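Local coordinates for protein alpha-fucosidase (Bifidobacterium bifidum, PDB 2EAB) that probably hydrolyses alpha-1,2-linked L-fucose from glycans, as the catalytic piece of a longer protein, at residues 423-435 / 766-778. Residues are numbered along the deposited sequence; the frame is centred on the assembly and turned at random.
With EDO (1,2-ethanediol), chain G.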
loop_
_atom_site.group_PDB
_atom_site.type_symbol
_atom_site.label_atom_id
_atom_site.label_comp_id
_atom_site.label_asym_id
_atom_site.label_seq_id
_atom_site.Cartn_x
_atom_site.Cartn_y
_atom_site.Cartn_z
ATOM N N VAL A 423 5.978 -3.784 -6.476
ATOM C CA VAL A 423 6.428 -2.658 -5.630
ATOM C C VAL A 423 5.229 -1.872 -5.103
ATOM O O VAL A 423 5.257 -1.390 -3.971
ATOM C CB VAL A 423 7.479 -1.690 -6.274
ATOM C CG1 VAL A 423 6.886 -0.875 -7.425
ATOM C CG2 VAL A 423 8.075 -0.755 -5.212
ATOM N N ASN A 424 4.187 -1.739 -5.920
ATOM C CA ASN A 424 3.129 -0.780 -5.615
ATOM C C ASN A 424 2.224 -1.239 -4.483
ATOM O O ASN A 424 2.027 -0.513 -3.509
ATOM C CB ASN A 424 2.298 -0.463 -6.856
ATOM C CG ASN A 424 3.143 -0.008 -8.025
ATOM O OD1 ASN A 424 3.396 1.192 -8.206
ATOM N ND2 ASN A 424 3.613 -0.953 -8.806
ATOM N N LEU A 425 1.696 -2.452 -4.601
ATOM C CA LEU A 425 0.858 -3.002 -3.541
ATOM C C LEU A 425 1.654 -3.157 -2.245
ATOM O O LEU A 425 1.133 -2.915 -1.150
ATOM C CB LEU A 425 0.235 -4.330 -3.976
ATOM C CG LEU A 425 -0.781 -4.941 -3.008
ATOM C CD1 LEU A 425 -1.975 -4.016 -2.787
ATOM C CD2 LEU A 425 -1.231 -6.310 -3.486
ATOM N N GLN A 426 2.919 -3.551 -2.378
ATOM C CA GLN A 426 3.825 -3.617 -1.237
ATOM C C GLN A 426 3.889 -2.264 -0.531
ATOM O O GLN A 426 3.754 -2.187 0.693
ATOM C CB GLN A 426 5.226 -4.037 -1.685
ATOM C CG GLN A 426 5.368 -5.512 -2.066
ATOM C CD GLN A 426 4.929 -5.854 -3.485
ATOM O OE1 GLN A 426 4.526 -4.986 -4.273
ATOM N NE2 GLN A 426 5.020 -7.137 -3.820
ATOM N N MET A 427 4.100 -1.200 -1.306
ATOM C CA MET A 427 4.204 0.150 -0.761
ATOM C C MET A 427 2.933 0.587 -0.030
ATOM O O MET A 427 3.008 1.240 1.015
ATOM C CB MET A 427 4.570 1.143 -1.860
ATOM C CG MET A 427 4.950 2.510 -1.326
ATOM S SD MET A 427 5.593 3.636 -2.563
ATOM C CE MET A 427 6.965 2.680 -3.227
ATOM N N ASN A 428 1.775 0.210 -0.571
ATOM C CA ASN A 428 0.500 0.500 0.082
ATOM C C ASN A 428 0.460 -0.029 1.510
ATOM O O ASN A 428 -0.254 0.517 2.352
ATOM C CB ASN A 428 -0.666 -0.127 -0.683
ATOM C CG ASN A 428 -1.006 0.599 -1.972
ATOM O OD1 ASN A 428 -0.258 1.447 -2.455
ATOM N ND2 ASN A 428 -2.141 0.232 -2.554
ATOM N N TYR A 429 1.196 -1.112 1.753
ATOM C CA TYR A 429 1.238 -1.753 3.065
ATOM C C TYR A 429 2.599 -1.667 3.750
ATOM O O TYR A 429 2.966 -2.541 4.548
ATOM C CB TYR A 429 0.673 -3.189 2.994
ATOM C CG TYR A 429 -0.804 -3.144 2.688
ATOM C CD1 TYR A 429 -1.739 -3.042 3.718
ATOM C CD2 TYR A 429 -1.267 -3.126 1.373
ATOM C CE1 TYR A 429 -3.098 -2.948 3.444
ATOM C CE2 TYR A 429 -2.623 -3.036 1.092
ATOM C CZ TYR A 429 -3.531 -2.945 2.129
ATOM O OH TYR A 429 -4.870 -2.849 1.832
ATOM N N TRP A 430 3.345 -0.606 3.441
ATOM C CA TRP A 430 4.558 -0.286 4.194
ATOM C C TRP A 430 4.354 0.496 5.496
ATOM O O TRP A 430 5.082 0.239 6.446
ATOM C CB TRP A 430 5.600 0.433 3.338
ATOM C CG TRP A 430 6.316 -0.445 2.357
ATOM C CD1 TRP A 430 6.332 -1.813 2.317
ATOM C CD2 TRP A 430 7.149 -0.003 1.281
ATOM N NE1 TRP A 430 7.105 -2.247 1.258
ATOM C CE2 TRP A 430 7.619 -1.154 0.610
ATOM C CE3 TRP A 430 7.541 1.259 0.816
ATOM C CZ2 TRP A 430 8.462 -1.076 -0.511
ATOM C CZ3 TRP A 430 8.375 1.333 -0.297
ATOM C CH2 TRP A 430 8.826 0.174 -0.943
ATOM N N PRO A 431 3.427 1.481 5.547
ATOM C CA PRO A 431 3.263 2.181 6.837
ATOM C C PRO A 431 2.248 1.541 7.773
ATOM O O PRO A 431 2.051 2.021 8.887
ATOM C CB PRO A 431 2.744 3.551 6.412
ATOM C CG PRO A 431 1.920 3.256 5.193
ATOM C CD PRO A 431 2.575 2.074 4.497
ATOM N N THR A 432 1.607 0.471 7.331
ATOM C CA THR A 432 0.415 -0.022 8.001
ATOM C C THR A 432 0.671 -0.449 9.444
ATOM O O THR A 432 -0.171 -0.236 10.312
ATOM C CB THR A 432 -0.190 -1.183 7.201
ATOM O OG1 THR A 432 -0.168 -0.848 5.806
ATOM C CG2 THR A 432 -1.623 -1.471 7.641
ATOM N N TYR A 433 1.828 -1.052 9.689
ATOM C CA TYR A 433 2.148 -1.520 11.030
ATOM C C TYR A 433 2.885 -0.474 11.861
ATOM O O TYR A 433 2.511 -0.210 13.009
ATOM C CB TYR A 433 2.949 -2.817 10.959
ATOM C CG TYR A 433 2.355 -3.837 10.021
ATOM C CD1 TYR A 433 1.197 -4.529 10.365
ATOM C CD2 TYR A 433 2.942 -4.098 8.779
ATOM C CE1 TYR A 433 0.641 -5.456 9.506
ATOM C CE2 TYR A 433 2.395 -5.030 7.908
ATOM C CZ TYR A 433 1.251 -5.709 8.285
ATOM O OH TYR A 433 0.702 -6.643 7.440
ATOM N N SER A 434 3.919 0.130 11.282
ATOM C CA SER A 434 4.733 1.102 12.011
ATOM C C SER A 434 3.919 2.334 12.406
ATOM O O SER A 434 4.172 2.936 13.457
ATOM C CB SER A 434 5.979 1.491 11.212
ATOM O OG SER A 434 5.625 2.169 10.020
ATOM N N ALA A 435 2.933 2.688 11.579
ATOM C CA ALA A 435 2.047 3.808 11.889
ATOM C C ALA A 435 0.779 3.387 12.643
ATOM O O ALA A 435 -0.207 4.125 12.665
ATOM C CB ALA A 435 1.710 4.605 10.626
ATOM N N ILE A 766 -1.559 6.185 -5.525
ATOM C CA ILE A 766 -1.599 6.300 -4.067
ATOM C C ILE A 766 -0.352 5.732 -3.380
ATOM O O ILE A 766 -0.044 6.087 -2.232
ATOM C CB ILE A 766 -2.887 5.657 -3.504
ATOM C CG1 ILE A 766 -3.269 6.278 -2.156
ATOM C CG2 ILE A 766 -2.774 4.128 -3.459
ATOM C CD1 ILE A 766 -4.688 5.957 -1.711
ATOM N N ASP A 767 0.371 4.863 -4.086
ATOM C CA ASP A 767 1.552 4.216 -3.521
ATOM C C ASP A 767 2.465 5.194 -2.785
ATOM O O ASP A 767 2.792 4.982 -1.610
ATOM C CB ASP A 767 2.325 3.388 -4.568
ATOM C CG ASP A 767 2.484 4.090 -5.919
ATOM O OD1 ASP A 767 2.763 5.304 -5.984
ATOM O OD2 ASP A 767 2.358 3.387 -6.943
ATOM N N GLY A 768 2.831 6.288 -3.452
ATOM C CA GLY A 768 3.731 7.283 -2.870
ATOM C C GLY A 768 3.189 7.997 -1.646
ATOM O O GLY A 768 3.968 8.460 -0.816
ATOM N N ASN A 769 1.867 8.093 -1.521
ATOM C CA ASN A 769 1.267 8.618 -0.290
ATOM C C ASN A 769 1.605 7.710 0.890
ATOM O O ASN A 769 2.042 8.170 1.956
ATOM C CB ASN A 769 -0.253 8.747 -0.413
ATOM C CG ASN A 769 -0.685 9.967 -1.202
ATOM O OD1 ASN A 769 -1.245 9.844 -2.292
ATOM N ND2 ASN A 769 -0.434 11.156 -0.654
ATOM N N PHE A 770 1.413 6.412 0.687
ATOM C CA PHE A 770 1.733 5.432 1.714
ATOM C C PHE A 770 3.243 5.322 1.941
ATOM O O PHE A 770 3.698 5.151 3.078
ATOM C CB PHE A 770 1.120 4.078 1.352
ATOM C CG PHE A 770 -0.387 4.091 1.247
ATOM C CD1 PHE A 770 -1.172 4.585 2.285
ATOM C CD2 PHE A 770 -1.020 3.582 0.117
ATOM C CE1 PHE A 770 -2.555 4.577 2.200
ATOM C CE2 PHE A 770 -2.405 3.555 0.032
ATOM C CZ PHE A 770 -3.175 4.065 1.068
ATOM N N GLY A 771 4.013 5.451 0.865
ATOM C CA GLY A 771 5.472 5.424 0.950
ATOM C C GLY A 771 6.030 6.573 1.765
ATOM O O GLY A 771 6.998 6.406 2.506
ATOM N N ASN A 772 5.411 7.742 1.641
ATOM C CA ASN A 772 5.808 8.906 2.429
ATOM C C ASN A 772 5.644 8.640 3.929
ATOM O O ASN A 772 6.579 8.828 4.714
ATOM C CB ASN A 772 5.015 10.144 1.993
ATOM C CG ASN A 772 5.356 11.362 2.811
ATOM O OD1 ASN A 772 4.920 11.486 3.954
ATOM N ND2 ASN A 772 6.143 12.264 2.235
ATOM N N THR A 773 4.461 8.180 4.321
ATOM C CA THR A 773 4.175 7.878 5.725
ATOM C C THR A 773 5.176 6.861 6.259
ATOM O O THR A 773 5.731 7.034 7.346
ATOM C CB THR A 773 2.734 7.368 5.881
ATOM O OG1 THR A 773 1.842 8.375 5.391
ATOM C CG2 THR A 773 2.397 7.063 7.337
ATOM N N SER A 774 5.438 5.814 5.480
ATOM C CA SER A 774 6.402 4.805 5.890
ATOM C C SER A 774 7.794 5.403 6.047
ATOM O O SER A 774 8.496 5.101 7.014
ATOM C CB SER A 774 6.449 3.655 4.889
ATOM O OG SER A 774 7.426 2.705 5.270
ATOM N N GLY A 775 8.190 6.251 5.101
ATOM C CA GLY A 775 9.526 6.840 5.113
ATOM C C GLY A 775 9.773 7.711 6.330
ATOM O O GLY A 775 10.836 7.655 6.949
ATOM N N VAL A 776 8.782 8.519 6.685
ATOM C CA VAL A 776 8.862 9.319 7.904
ATOM C C VAL A 776 8.973 8.406 9.131
ATOM O O VAL A 776 9.811 8.641 10.010
ATOM C CB VAL A 776 7.677 10.295 8.028
ATOM C CG1 VAL A 776 7.700 11.009 9.371
ATOM C CG2 VAL A 776 7.712 11.313 6.892
ATOM N N ASP A 777 8.153 7.360 9.187
ATOM C CA ASP A 777 8.264 6.390 10.275
ATOM C C ASP A 777 9.685 5.852 10.387
ATOM O O ASP A 777 10.237 5.814 11.483
ATOM C CB ASP A 777 7.290 5.223 10.098
ATOM C CG ASP A 777 5.860 5.578 10.471
ATOM O OD1 ASP A 777 5.605 6.733 10.860
ATOM O OD2 ASP A 777 4.979 4.689 10.375
ATOM N N GLU A 778 10.279 5.469 9.253
ATOM C CA GLU A 778 11.615 4.877 9.256
ATOM C C GLU A 778 12.699 5.872 9.665
ATOM O O GLU A 778 13.733 5.467 10.185
ATOM C CB GLU A 778 11.951 4.233 7.904
ATOM C CG GLU A 778 11.027 3.081 7.488
ATOM C CD GLU A 778 11.142 1.830 8.355
ATOM O OE1 GLU A 778 12.267 1.324 8.567
ATOM O OE2 GLU A 778 10.085 1.328 8.797
HETATM C C1 EDO G . 9.765 -1.477 6.526
HETATM O O1 EDO G . 10.508 -1.249 7.825
HETATM C C2 EDO G . 8.239 -1.231 6.851
HETATM O O2 EDO G . 7.871 -2.156 7.904
HETATM O O HOH W 1 7.501 2.005 8.119
#
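Met427 packs against the backbone of Asp767 and Gly771. Its CB faces Asp767 CB at 4.2 Å. Next, CG rests 3.7 Å from Gly771 CA, and SD comes to 3.3 Å from Asp767 O, passing where a side chain on residue 771 would begin. Extended through its first two torsions, the chain then bends at chi3 (-56°), which brings CE to 3.5 Å from Trp430 CZ3; Trp723 of helix 722-734 also touches this methionine. One turn further along, Phe770 lies against Asn428: the backbone O of Asn428 sits 3.7 Å above one ring face, offset toward the rim. The Asn428 amide is turned 66° from the ring and slants across CD2 and CE2, with OD1 nearest CD2; its polar end is held chiefly by Asn396. Both segments belong to the glycoside hydrolase family 95 catalytic domain, an (alpha/alpha)6 barrel, where the axes of 424-428 and 767-778 are inclined at 47°, close to the centre of the molecule. Phe770 also reaches helix 365-386, touching Thr383 and lying near Ser386, a calcium ligand. Past helix 424-428, Pro431 packs on the helix, CG 3.4 Å from Phe770 O and CB against both Thr773 CG2 and Ser774 N. The polar end of the contact is buried. Ser434 OG donates to the anti lone pair of Asp777 OD2, 2.6 Å away, while Tyr376 OH bonds the other carboxylate oxygen. Beside this pair, water 1 bridges Ser434 OG, Ser774 OG and Glu778 OE2, though it has too few protons to serve all three at once. Ser774 OG is bonded to Asn730, and Glu778 forms a salt bridge to Arg734 while accepting a hydrogen bond from ethanediol O1.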